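Local coordinates for protein FimX (Pseudomonas aeruginosa PAO1, PDB 3HVA) that acts as a c-di-GMP receptor containing GGDEF and EAL domains, of which this chain is the GGDEF domain, at residues 42-47 with 102-107; 84-89 with 96-101; 114-119 with 135-140. All blocks are in the same frame, centred on the assembly; numbering follows the deposited sequence.

In the fold
All three contacts lie in the GGDEF domain and reach its one mixed central sheet, in which strand 45-52 runs between 95-101 and 135-142. Interaction 2 is a strand pairing within that sheet and falls, along the chain, inside the long loop closed by interaction 1; interaction 3 follows both. The centre of interaction 1 is about 11 Å from that of interaction 2 and about 16 Å from that of interaction 3. Interactions 2 and 3 do not touch. Helix 105-120 serves interactions 1 and 3, its start beside strand 45-52 and its later turns against strand 135-142. Interaction 1 touches both others, mainly because strand 45-52 is bonded to its neighbours, and so links the hairpin to the side packed by helix 105-120.

Interaction 1 (42-47 with 102-107)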
ATOM      1  N   ARG A  42      20.248  -4.180 -11.869  1.00 29.39           N
ATOM      2  CA  ARG A  42      19.211  -4.865 -12.635  1.00 28.97           C
ATOM      3  C   ARG A  42      18.454  -5.875 -11.775  1.00 32.05           C
ATOM      4  O   ARG A  42      18.158  -6.987 -12.211  1.00 30.80           O
ATOM      5  CB  ARG A  42      19.807  -5.525 -13.885  1.00 33.59           C
ATOM      6  CG  ARG A  42      20.419  -4.520 -14.854  1.00 35.84           C
ATOM      7  CD  ARG A  42      21.075  -5.172 -16.065  1.00 31.09           C
ATOM      8  NE  ARG A  42      20.268  -6.241 -16.642  1.00 34.42           N
ATOM      9  CZ  ARG A  42      20.658  -7.508 -16.712  1.00 41.79           C
ATOM     10  NH1 ARG A  42      19.865  -8.423 -17.251  1.00 48.07           N
ATOM     11  NH2 ARG A  42      21.850  -7.857 -16.247  1.00 35.24           N
ATOM     12  N   LYS A  43      18.152  -5.472 -10.545  1.00 30.87           N
ATOM     13  CA  LYS A  43      17.306  -6.257  -9.655  1.00 34.16           C
ATOM     14  C   LYS A  43      15.926  -5.614  -9.611  1.00 26.17           C
ATOM     15  O   LYS A  43      15.782  -4.480  -9.156  1.00 25.00           O
ATOM     16  CB  LYS A  43      17.904  -6.305  -8.247  1.00 39.21           C
ATOM     17  CG  LYS A  43      17.108  -7.138  -7.254  1.00 40.92           C
ATOM     18  CD  LYS A  43      17.171  -8.620  -7.588  1.00 44.54           C
ATOM     19  CE  LYS A  43      16.554  -9.459  -6.482  1.00 46.86           C
ATOM     20  NZ  LYS A  43      17.264  -9.271  -5.187  1.00 39.10           N
ATOM     21  N   PRO A  44      14.907  -6.333 -10.105  1.00 28.28           N
ATOM     22  CA  PRO A  44      13.539  -5.811 -10.179  1.00 24.39           C
ATOM     23  C   PRO A  44      12.867  -5.738  -8.813  1.00 22.72           C
ATOM     24  O   PRO A  44      12.994  -6.662  -8.015  1.00 23.35           O
ATOM     25  CB  PRO A  44      12.825  -6.861 -11.036  1.00 20.21           C
ATOM     26  CG  PRO A  44      13.598  -8.112 -10.777  1.00 28.47           C
ATOM     27  CD  PRO A  44      15.017  -7.639 -10.775  1.00 26.04           C
ATOM     28  N   SER A  45      12.162  -4.643  -8.553  1.00 25.57           N
ATOM     29  CA  SER A  45      11.319  -4.537  -7.371  1.00 22.34           C
ATOM     30  C   SER A  45       9.920  -4.135  -7.808  1.00 22.46           C
ATOM     31  O   SER A  45       9.722  -3.695  -8.938  1.00 21.34           O
ATOM     32  CB  SER A  45      11.879  -3.513  -6.383  1.00 20.74           C
ATOM     33  OG  SER A  45      13.062  -3.987  -5.764  1.00 18.49           O
ATOM     34  N   THR A  46       8.949  -4.289  -6.917  1.00 19.04           N
ATOM     35  CA  THR A  46       7.582  -3.903  -7.230  1.00 21.99           C
ATOM     36  C   THR A  46       7.066  -2.861  -6.252  1.00 18.17           C
ATOM     37  O   THR A  46       7.238  -2.987  -5.041  1.00 19.00           O
ATOM     38  CB  THR A  46       6.628  -5.109  -7.228  1.00 21.35           C
ATOM     39  OG1 THR A  46       6.900  -5.934  -8.366  1.00 22.57           O
ATOM     40  CG2 THR A  46       5.185  -4.637  -7.291  1.00 19.85           C
ATOM     41  N   LEU A  47       6.436  -1.824  -6.789  1.00 15.99           N
ATOM     42  CA  LEU A  47       5.806  -0.810  -5.963  1.00 17.22           C
ATOM     43  C   LEU A  47       4.294  -0.983  -5.964  1.00 15.35           C
ATOM     44  O   LEU A  47       3.653  -0.952  -7.014  1.00 10.51           O
ATOM     45  CB  LEU A  47       6.164   0.588  -6.461  1.00 20.66           C
ATOM     46  CG  LEU A  47       5.350   1.715  -5.824  1.00 20.06           C
ATOM     47  CD1 LEU A  47       5.746   1.918  -4.365  1.00 16.26           C
ATOM     48  CD2 LEU A  47       5.505   3.002  -6.616  1.00 16.41           C
ATOM     49  N   GLY A 102      13.174  -7.090  -5.116  1.00 17.57           N
ATOM     50  CA  GLY A 102      13.626  -8.329  -5.720  1.00 24.33           C
ATOM     51  C   GLY A 102      12.562  -9.071  -6.504  1.00 23.48           C
ATOM     52  O   GLY A 102      12.840 -10.107  -7.106  1.00 23.70           O
ATOM     53  N   LYS A 103      11.344  -8.540  -6.507  1.00 22.93           N
ATOM     54  CA  LYS A 103      10.231  -9.198  -7.176  1.00 19.05           C
ATOM     55  C   LYS A 103       9.667  -8.359  -8.313  1.00 19.00           C
ATOM     56  O   LYS A 103       9.477  -7.152  -8.172  1.00 19.08           O
ATOM     57  CB  LYS A 103       9.114  -9.504  -6.179  1.00 20.12           C
ATOM     58  CG  LYS A 103       9.456 -10.573  -5.162  1.00 24.11           C
ATOM     59  CD  LYS A 103       8.387 -10.648  -4.085  1.00 27.38           C
ATOM     60  CE  LYS A 103       8.766 -11.628  -2.994  1.00 32.01           C
ATOM     61  NZ  LYS A 103       8.878 -13.023  -3.500  1.00 40.06           N
ATOM     62  N   THR A 104       9.403  -9.008  -9.441  1.00 20.66           N
ATOM     63  CA  THR A 104       8.663  -8.376 -10.519  1.00 22.47           C
ATOM     64  C   THR A 104       7.220  -8.243 -10.054  1.00 23.32           C
ATOM     65  O   THR A 104       6.805  -8.928  -9.118  1.00 26.50           O
ATOM     66  CB  THR A 104       8.704  -9.229 -11.792  1.00 22.03           C
ATOM     67  OG1 THR A 104       7.915 -10.410 -11.605  1.00 23.30           O
ATOM     68  CG2 THR A 104      10.133  -9.628 -12.114  1.00 27.60           C
ATOM     69  N   PRO A 105       6.449  -7.350 -10.691  1.00 24.15           N
ATOM     70  CA  PRO A 105       5.028  -7.252 -10.346  1.00 20.36           C
ATOM     71  C   PRO A 105       4.370  -8.611 -10.525  1.00 23.77           C
ATOM     72  O   PRO A 105       3.566  -9.033  -9.695  1.00 20.09           O
ATOM     73  CB  PRO A 105       4.489  -6.255 -11.372  1.00 19.11           C
ATOM     74  CG  PRO A 105       5.672  -5.440 -11.767  1.00 26.22           C
ATOM     75  CD  PRO A 105       6.841  -6.377 -11.725  1.00 23.20           C
ATOM     76  N   GLU A 106       4.727  -9.291 -11.609  1.00 24.11           N
ATOM     77  CA  GLU A 106       4.251 -10.643 -11.860  1.00 22.34           C
ATOM     78  C   GLU A 106       4.470 -11.515 -10.630  1.00 19.91           C
ATOM     79  O   GLU A 106       3.544 -12.154 -10.134  1.00 26.46           O
ATOM     80  CB  GLU A 106       4.981 -11.251 -13.059  1.00 28.51           C
ATOM     81  CG  GLU A 106       4.803 -10.486 -14.361  1.00 34.97           C
ATOM     82  CD  GLU A 106       5.455  -9.118 -14.335  1.00 35.40           C
ATOM     83  OE1 GLU A 106       6.670  -9.037 -14.055  1.00 32.08           O
ATOM     84  OE2 GLU A 106       4.752  -8.121 -14.600  1.00 45.54           O
ATOM     85  N   GLN A 107       5.706 -11.526 -10.140  1.00 22.09           N
ATOM     86  CA  GLN A 107       6.087 -12.347  -8.995  1.00 21.23           C
ATOM     87  C   GLN A 107       5.375 -11.951  -7.702  1.00 18.62           C
ATOM     88  O   GLN A 107       5.278 -12.752  -6.771  1.00 19.79           O
ATOM     89  CB  GLN A 107       7.604 -12.289  -8.782  1.00 20.77           C
ATOM     90  CG  GLN A 107       8.410 -13.065  -9.811  1.00 21.91           C
ATOM     91  CD  GLN A 107       9.907 -12.943  -9.593  1.00 25.72           C
ATOM     92  OE1 GLN A 107      10.441 -11.842  -9.457  1.00 25.59           O
ATOM     93  NE2 GLN A 107      10.595 -14.078  -9.565  1.00 33.00           N
TER
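Gly-102, at a positive phi of 92°, donates its N-H to Ser-45 OG at 3.2 Å, in a conformation where a beta-carbon would press on the preceding carbonyl oxygen. The aliphatic chain of Lys-43 lies over this glycine, though the exact approach of its CE is doubtful. Lys-43 gets there by leaving CG anti to its own backbone N and then bending at chi2 and chi4, which folds the chain across Gly-102. This turn leads from strand 95-101 of the GGDEF-domain sheet into helix 105-120, and it is pinned here to the start of the neighbouring strand 45-52. Thr-104 is the N-cap of that helix and forms a capping box with Gln-107: Gln-107 N donates to Thr-104 OG1 at 2.9 Å, while Thr-104 N reaches a lone pair of Gln-107 OE1, in the carbonyl plane, at 3.0 Å. With its hydroxyl turned to the cap, Thr-104 sets CG2 alongside the Pro-44 ring, 4.0 Å from Pro-44 CB. The CB of Thr-46 is directed at the start of the helix, and its methyl CG2 lies 4.0 Å from Pro-105 CA; both residues also pack on Val-139 of strand 135-142.

Interaction 2 (84-89 with 96-101); sequences EEADLA and FAALFK
Strands 87-89 and 96-101 pair as the two arms of an antiparallel beta hairpin in the central sheet of the GGDEF domain, their axes approaching to 4.9 Å. Two hydrogen-bonded pairs flank one non-hydrogen-bonded pair. Asp-87 N donates to Leu-99 O at 2.9 Å, and the return bond comes from Leu-99 N to Asp-87 O; Ala-89 and Ala-97 exchange a second set, Ala-89 N to Ala-97 O measuring 3.0 Å. Between them Leu-88 faces Ala-98, and the branch that touches is CD2 of Leu-88, 3.8 Å from Ala-98 CB. In active diguanylate cyclases the turn of this hairpin carries the GGDEF signature. Here the sequence has drifted from it, although Phe-96 probably stands where the final phenylalanine of the signature would be.

Toward the open end, Ala-86 CB sits over one face of the Phe-100 ring as a CH-pi contact, 3.8 Å from the centroid and offset toward the rim. Phe-100 CG lies anti to its carbonyl carbon (chi1 -69°), which carries the ring out to Ala-86; Phe-82 of helix 55-82 makes an edge-to-face contact with the same ring. The small pair Ala-89 and Ala-97 instead meets Phe-27 of helix 24-41, so the hairpin is covered by a different helix on each face. Past Asp-87 the direct backbone bonds give way to water: one water accepts from Lys-101 N at 2.9 Å and lies within bonding distance of the carbonyl oxygens of Glu-85 and Leu-99. The extended Lys-101 chain crosses Asp-87 at about a right angle, with CE of Lys-101 3.6 Å from OD2 of Asp-87. NZ of Lys-101 stays 4.7 Å from OD2 of Asp-87, so the charged atoms are not in contact.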
ATOM      1  N   GLU A  84       7.919 -10.616   5.469  1.00 36.36           N
ATOM      2  CA  GLU A  84       9.245 -10.059   5.242  1.00 34.92           C
ATOM      3  C   GLU A  84       9.412  -9.561   3.811  1.00 27.13           C
ATOM      4  O   GLU A  84      10.369  -8.853   3.497  1.00 25.02           O
ATOM      5  CB  GLU A  84      10.308 -11.124   5.515  1.00 45.60           C
ATOM      6  CG  GLU A  84      11.564 -10.607   6.189  1.00 51.64           C
ATOM      7  CD  GLU A  84      11.669 -11.061   7.633  1.00 64.47           C
ATOM      8  OE1 GLU A  84      12.385 -10.404   8.416  1.00 64.63           O
ATOM      9  OE2 GLU A  84      11.037 -12.081   7.980  1.00 70.15           O
ATOM     10  N   GLU A  85       8.475  -9.937   2.947  1.00 22.44           N
ATOM     11  CA  GLU A  85       8.613  -9.709   1.510  1.00 29.99           C
ATOM     12  C   GLU A  85       8.497  -8.245   1.091  1.00 28.32           C
ATOM     13  O   GLU A  85       8.979  -7.862   0.025  1.00 29.23           O
ATOM     14  CB  GLU A  85       7.589 -10.548   0.744  1.00 35.56           C
ATOM     15  CG  GLU A  85       7.646 -12.031   1.071  1.00 40.04           C
ATOM     16  CD  GLU A  85       8.973 -12.662   0.696  1.00 54.81           C
ATOM     17  OE1 GLU A  85       9.496 -13.470   1.489  1.00 56.00           O
ATOM     18  OE2 GLU A  85       9.498 -12.343  -0.390  1.00 47.79           O
ATOM     19  N   ALA A  86       7.861  -7.427   1.922  1.00 24.63           N
ATOM     20  CA  ALA A  86       7.618  -6.039   1.548  1.00 21.14           C
ATOM     21  C   ALA A  86       7.972  -5.037   2.641  1.00 17.51           C
ATOM     22  O   ALA A  86       7.874  -5.332   3.832  1.00 17.74           O
ATOM     23  CB  ALA A  86       6.169  -5.853   1.111  1.00 21.03           C
ATOM     24  N   ASP A  87       8.392  -3.853   2.213  1.00 17.25           N
ATOM     25  CA  ASP A  87       8.585  -2.726   3.111  1.00 18.48           C
ATOM     26  C   ASP A  87       7.286  -1.925   3.125  1.00 16.43           C
ATOM     27  O   ASP A  87       6.760  -1.570   2.070  1.00 17.56           O
ATOM     28  CB  ASP A  87       9.751  -1.862   2.632  1.00 17.81           C
ATOM     29  CG  ASP A  87      11.038  -2.654   2.473  1.00 25.32           C
ATOM     30  OD1 ASP A  87      11.529  -3.208   3.479  1.00 23.04           O
ATOM     31  OD2 ASP A  87      11.561  -2.716   1.339  1.00 24.47           O
ATOM     32  N   LEU A  88       6.763  -1.652   4.316  1.00 14.97           N
ATOM     33  CA  LEU A  88       5.432  -1.063   4.449  1.00 12.83           C
ATOM     34  C   LEU A  88       5.447   0.371   4.968  1.00 14.21           C
ATOM     35  O   LEU A  88       6.114   0.677   5.956  1.00 19.75           O
ATOM     36  CB  LEU A  88       4.563  -1.921   5.371  1.00 16.54           C
ATOM     37  CG  LEU A  88       4.205  -3.336   4.918  1.00 18.79           C
ATOM     38  CD1 LEU A  88       3.300  -4.000   5.946  1.00 14.44           C
ATOM     39  CD2 LEU A  88       3.544  -3.311   3.550  1.00 15.65           C
ATOM     40  N   ALA A  89       4.688   1.244   4.313  1.00 13.20           N
ATOM     41  CA  ALA A  89       4.593   2.634   4.743  1.00 12.82           C
ATOM     42  C   ALA A  89       3.155   3.138   4.799  1.00 17.20           C
ATOM     43  O   ALA A  89       2.286   2.667   4.066  1.00 15.08           O
ATOM     44  CB  ALA A  89       5.427   3.529   3.836  1.00 17.09           C
ATOM     45  N   PHE A  96      -1.652   3.582   1.675  1.00 16.60           N
ATOM     46  CA  PHE A  96      -0.502   2.800   2.102  1.00 15.22           C
ATOM     47  C   PHE A  96       0.389   2.521   0.902  1.00 20.12           C
ATOM     48  O   PHE A  96      -0.049   2.619  -0.245  1.00 17.36           O
ATOM     49  CB  PHE A  96      -0.957   1.484   2.737  1.00 21.02           C
ATOM     50  CG  PHE A  96      -1.707   1.660   4.026  1.00 23.20           C
ATOM     51  CD1 PHE A  96      -1.182   1.195   5.219  1.00 23.67           C
ATOM     52  CD2 PHE A  96      -2.937   2.294   4.044  1.00 26.03           C
ATOM     53  CE1 PHE A  96      -1.873   1.357   6.405  1.00 17.92           C
ATOM     54  CE2 PHE A  96      -3.631   2.460   5.224  1.00 26.23           C
ATOM     55  CZ  PHE A  96      -3.099   1.991   6.407  1.00 23.57           C
ATOM     56  N   ALA A  97       1.643   2.176   1.167  1.00 17.63           N
ATOM     57  CA  ALA A  97       2.580   1.849   0.101  1.00 16.32           C
ATOM     58  C   ALA A  97       3.389   0.610   0.463  1.00 17.10           C
ATOM     59  O   ALA A  97       3.781   0.434   1.615  1.00 14.28           O
ATOM     60  CB  ALA A  97       3.500   3.026  -0.174  1.00 19.67           C
ATOM     61  N   ALA A  98       3.633  -0.244  -0.524  1.00 19.16           N
ATOM     62  CA  ALA A  98       4.420  -1.448  -0.308  1.00 17.59           C
ATOM     63  C   ALA A  98       5.463  -1.616  -1.403  1.00 17.55           C
ATOM     64  O   ALA A  98       5.151  -1.549  -2.590  1.00 16.97           O
ATOM     65  CB  ALA A  98       3.517  -2.670  -0.242  1.00 18.71           C
ATOM     66  N   LEU A  99       6.709  -1.824  -0.993  1.00 21.05           N
ATOM     67  CA  LEU A  99       7.783  -2.096  -1.932  1.00 16.70           C
ATOM     68  C   LEU A  99       8.190  -3.559  -1.813  1.00 16.22           C
ATOM     69  O   LEU A  99       8.525  -4.032  -0.728  1.00 19.25           O
ATOM     70  CB  LEU A  99       8.980  -1.183  -1.655  1.00 16.12           C
ATOM     71  CG  LEU A  99      10.193  -1.294  -2.581  1.00 21.35           C
ATOM     72  CD1 LEU A  99       9.845  -0.890  -4.006  1.00 18.31           C
ATOM     73  CD2 LEU A  99      11.324  -0.435  -2.050  1.00 20.48           C
ATOM     74  N   PHE A 100       8.137  -4.278  -2.929  1.00 17.66           N
ATOM     75  CA  PHE A 100       8.552  -5.673  -2.957  1.00 21.19           C
ATOM     76  C   PHE A 100       9.919  -5.792  -3.613  1.00 21.71           C
ATOM     77  O   PHE A 100      10.022  -6.031  -4.816  1.00 22.12           O
ATOM     78  CB  PHE A 100       7.534  -6.529  -3.715  1.00 18.94           C
ATOM     79  CG  PHE A 100       6.217  -6.679  -3.008  1.00 21.19           C
ATOM     80  CD1 PHE A 100       6.042  -7.655  -2.041  1.00 27.88           C
ATOM     81  CD2 PHE A 100       5.149  -5.852  -3.318  1.00 20.68           C
ATOM     82  CE1 PHE A 100       4.830  -7.801  -1.392  1.00 25.02           C
ATOM     83  CE2 PHE A 100       3.935  -5.993  -2.673  1.00 20.12           C
ATOM     84  CZ  PHE A 100       3.775  -6.968  -1.708  1.00 21.56           C
ATOM     85  N   LYS A 101      10.970  -5.625  -2.820  1.00 22.19           N
ATOM     86  CA  LYS A 101      12.324  -5.666  -3.351  1.00 20.82           C
ATOM     87  C   LYS A 101      12.688  -7.050  -3.880  1.00 19.14           C
ATOM     88  O   LYS A 101      12.521  -8.058  -3.193  1.00 19.19           O
ATOM     89  CB  LYS A 101      13.332  -5.207  -2.294  1.00 21.76           C
ATOM     90  CG  LYS A 101      13.090  -3.793  -1.801  1.00 24.15           C
ATOM     91  CD  LYS A 101      14.376  -3.154  -1.313  1.00 24.77           C
ATOM     92  CE  LYS A 101      14.160  -1.691  -0.966  1.00 36.36           C
ATOM     93  NZ  LYS A 101      15.427  -0.978  -0.650  1.00 28.96           N
TER
HETATM   94  O   HOH W   1      11.088  -5.661   0.061  1.00 20.98           O
HETATM   95  O   HOH W   2      10.495  -9.319  -1.680  1.00 28.19           O
HETATM   96  O   HOH W   3      12.293  -8.314  -0.017  1.00 28.98           O

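Interaction 3 (114-119 with 135-140); sequences RLLKKV and LSIGVA
Helix segment 114-119 runs nearly antiparallel to strand 135-140, the axes 9.1 Å apart at an angle of 166°, with Leu-116 and Leu-135 the nearest residues by CA. Leu-135 is the centre of the packing. Its CG lies anti to the carbonyl carbon (chi1 -49°), which sends the side chain up to the helix, where it crosses Val-119 at about a right angle. Each Val-119 methyl meets one branch of it: CG2 of Val-119 lies 3.5 Å from CD1 of Leu-135, and CG1 of Val-119 is 3.9 Å from CD2 of Leu-135. Leu-115 also crosses Leu-135, its CD2 4.0 Å from Leu-135 CD1. The next residue, Leu-116, slides past Ile-137 in the opposite direction, bringing CD1 of Leu-116 within 3.6 Å of Ile-137 CD1. The only polar link is a water that donates to Leu-116 O at 2.7 Å and accepts from Leu-135 N at 2.9 Å. Helix 105-120, followed by the small antiparallel pair 124-126/129-131, lies in the crossover between parallel strands 95-101 and 135-142, which flank strand 45-52. Beside it, Leu-115 and Val-119 pack on helix 55-82, while Leu-116 and Ile-137 share Ile-171 of strand 170-172.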
ATOM      1  N   ARG A 114      -3.793 -11.987  -2.291  1.00 25.87           N
ATOM      2  CA  ARG A 114      -4.095 -12.534  -0.977  1.00 23.77           C
ATOM      3  C   ARG A 114      -4.558 -11.437  -0.017  1.00 24.46           C
ATOM      4  O   ARG A 114      -5.572 -11.588   0.664  1.00 24.08           O
ATOM      5  CB  ARG A 114      -2.874 -13.277  -0.427  1.00 26.41           C
ATOM      6  CG  ARG A 114      -3.214 -14.447   0.483  1.00 30.93           C
ATOM      7  CD  ARG A 114      -2.135 -15.526   0.448  1.00 36.16           C
ATOM      8  NE  ARG A 114      -0.791 -14.985   0.634  1.00 42.12           N
ATOM      9  CZ  ARG A 114       0.141 -14.953  -0.314  1.00 37.96           C
ATOM     10  NH1 ARG A 114      -0.118 -15.440  -1.520  1.00 37.27           N
ATOM     11  NH2 ARG A 114       1.337 -14.442  -0.055  1.00 33.53           N
ATOM     12  N   LEU A 115      -3.822 -10.330   0.025  1.00 25.03           N
ATOM     13  CA  LEU A 115      -4.191  -9.201   0.874  1.00 22.62           C
ATOM     14  C   LEU A 115      -5.554  -8.645   0.486  1.00 18.72           C
ATOM     15  O   LEU A 115      -6.423  -8.447   1.336  1.00 18.81           O
ATOM     16  CB  LEU A 115      -3.145  -8.089   0.786  1.00 18.28           C
ATOM     17  CG  LEU A 115      -3.500  -6.833   1.583  1.00 20.99           C
ATOM     18  CD1 LEU A 115      -3.315  -7.082   3.074  1.00 21.21           C
ATOM     19  CD2 LEU A 115      -2.678  -5.634   1.129  1.00 18.81           C
ATOM     20  N   LEU A 116      -5.728  -8.390  -0.807  1.00 18.23           N
ATOM     21  CA  LEU A 116      -6.964  -7.828  -1.336  1.00 19.82           C
ATOM     22  C   LEU A 116      -8.189  -8.533  -0.760  1.00 19.35           C
ATOM     23  O   LEU A 116      -9.145  -7.890  -0.324  1.00 23.11           O
ATOM     24  CB  LEU A 116      -6.967  -7.936  -2.862  1.00 21.32           C
ATOM     25  CG  LEU A 116      -7.762  -6.889  -3.645  1.00 24.52           C
ATOM     26  CD1 LEU A 116      -7.192  -5.498  -3.401  1.00 18.12           C
ATOM     27  CD2 LEU A 116      -7.765  -7.222  -5.132  1.00 20.84           C
ATOM     28  N   LYS A 117      -8.148  -9.861  -0.753  1.00 22.56           N
ATOM     29  CA  LYS A 117      -9.268 -10.662  -0.275  1.00 21.59           C
ATOM     30  C   LYS A 117      -9.334 -10.717   1.250  1.00 20.92           C
ATOM     31  O   LYS A 117     -10.419 -10.724   1.829  1.00 22.22           O
ATOM     32  CB  LYS A 117      -9.202 -12.070  -0.863  1.00 27.19           C
ATOM     33  CG  LYS A 117      -9.441 -12.105  -2.363  1.00 34.61           C
ATOM     34  CD  LYS A 117      -8.928 -13.390  -2.987  1.00 44.45           C
ATOM     35  CE  LYS A 117      -9.133 -13.384  -4.493  1.00 56.62           C
ATOM     36  NZ  LYS A 117      -8.261 -14.374  -5.184  1.00 53.92           N
ATOM     37  N   LYS A 118      -8.171 -10.759   1.894  1.00 21.80           N
ATOM     38  CA  LYS A 118      -8.111 -10.745   3.349  1.00 21.37           C
ATOM     39  C   LYS A 118      -8.866  -9.539   3.881  1.00 20.36           C
ATOM     40  O   LYS A 118      -9.638  -9.644   4.832  1.00 18.54           O
ATOM     41  CB  LYS A 118      -6.663 -10.695   3.838  1.00 17.62           C
ATOM     42  CG  LYS A 118      -6.529 -10.709   5.355  1.00 21.87           C
ATOM     43  CD  LYS A 118      -7.061 -12.009   5.935  1.00 21.17           C
ATOM     44  CE  LYS A 118      -6.732 -12.135   7.412  1.00 24.55           C
ATOM     45  NZ  LYS A 118      -7.038 -13.500   7.924  1.00 31.35           N
ATOM     46  N   VAL A 119      -8.638  -8.389   3.256  1.00 21.22           N
ATOM     47  CA  VAL A 119      -9.297  -7.159   3.666  1.00 20.61           C
ATOM     48  C   VAL A 119     -10.783  -7.177   3.316  1.00 19.98           C
ATOM     49  O   VAL A 119     -11.627  -6.888   4.163  1.00 18.15           O
ATOM     50  CB  VAL A 119      -8.635  -5.924   3.033  1.00 18.53           C
ATOM     51  CG1 VAL A 119      -9.477  -4.683   3.283  1.00 15.29           C
ATOM     52  CG2 VAL A 119      -7.227  -5.740   3.580  1.00 16.36           C
ATOM     53  N   LEU A 135      -9.817  -2.623  -0.884  1.00 14.63           N
ATOM     54  CA  LEU A 135      -8.664  -1.818  -1.266  1.00 18.16           C
ATOM     55  C   LEU A 135      -8.580  -1.649  -2.775  1.00 16.16           C
ATOM     56  O   LEU A 135      -9.086  -2.474  -3.534  1.00 17.04           O
ATOM     57  CB  LEU A 135      -7.372  -2.460  -0.755  1.00 14.97           C
ATOM     58  CG  LEU A 135      -7.357  -2.888   0.711  1.00 17.70           C
ATOM     59  CD1 LEU A 135      -6.041  -3.560   1.049  1.00 19.93           C
ATOM     60  CD2 LEU A 135      -7.593  -1.696   1.617  1.00 16.30           C
ATOM     61  N   SER A 136      -7.941  -0.566  -3.202  1.00 16.63           N
ATOM     62  CA  SER A 136      -7.615  -0.369  -4.608  1.00 16.79           C
ATOM     63  C   SER A 136      -6.101  -0.298  -4.742  1.00 16.43           C
ATOM     64  O   SER A 136      -5.465   0.618  -4.220  1.00 16.46           O
ATOM     65  CB  SER A 136      -8.260   0.906  -5.147  1.00 16.76           C
ATOM     66  OG  SER A 136      -9.653   0.726  -5.334  1.00 21.73           O
ATOM     67  N   ILE A 137      -5.525  -1.273  -5.434  1.00 18.16           N
ATOM     68  CA  ILE A 137      -4.077  -1.397  -5.501  1.00 13.82           C
ATOM     69  C   ILE A 137      -3.517  -1.087  -6.882  1.00 17.13           C
ATOM     70  O   ILE A 137      -3.837  -1.759  -7.862  1.00 12.49           O
ATOM     71  CB  ILE A 137      -3.616  -2.803  -5.078  1.00 13.84           C
ATOM     72  CG1 ILE A 137      -4.126  -3.125  -3.671  1.00 14.49           C
ATOM     73  CG2 ILE A 137      -2.101  -2.906  -5.138  1.00 13.38           C
ATOM     74  CD1 ILE A 137      -3.709  -4.487  -3.166  1.00 17.58           C
ATOM     75  N   GLY A 138      -2.679  -0.059  -6.945  1.00 16.65           N
ATOM     76  CA  GLY A 138      -1.946   0.267  -8.153  1.00 16.36           C
ATOM     77  C   GLY A 138      -0.549  -0.311  -8.059  1.00 15.56           C
ATOM     78  O   GLY A 138       0.164  -0.076  -7.084  1.00 17.80           O
ATOM     79  N   VAL A 139      -0.159  -1.075  -9.074  1.00 17.91           N
ATOM     80  CA  VAL A 139       1.119  -1.776  -9.054  1.00 14.82           C
ATOM     81  C   VAL A 139       2.029  -1.313 -10.189  1.00 18.04           C
ATOM     82  O   VAL A 139       1.590  -1.173 -11.333  1.00 18.74           O
ATOM     83  CB  VAL A 139       0.915  -3.302  -9.158  1.00 17.13           C
ATOM     84  CG1 VAL A 139       2.207  -4.040  -8.841  1.00 18.49           C
ATOM     85  CG2 VAL A 139      -0.197  -3.748  -8.222  1.00 14.73           C
ATOM     86  N   ALA A 140       3.298  -1.075  -9.870  1.00 14.63           N
ATOM     87  CA  ALA A 140       4.273  -0.653 -10.875  1.00 18.73           C
ATOM     88  C   ALA A 140       5.657  -1.251 -10.620  1.00 20.97           C
ATOM     89  O   ALA A 140       6.156  -1.219  -9.494  1.00 19.44           O
ATOM     90  CB  ALA A 140       4.353   0.865 -10.939  1.00 22.05           C
TER
HETATM   91  O   HOH W   4     -10.219  -5.488  -0.670  1.00 21.25           O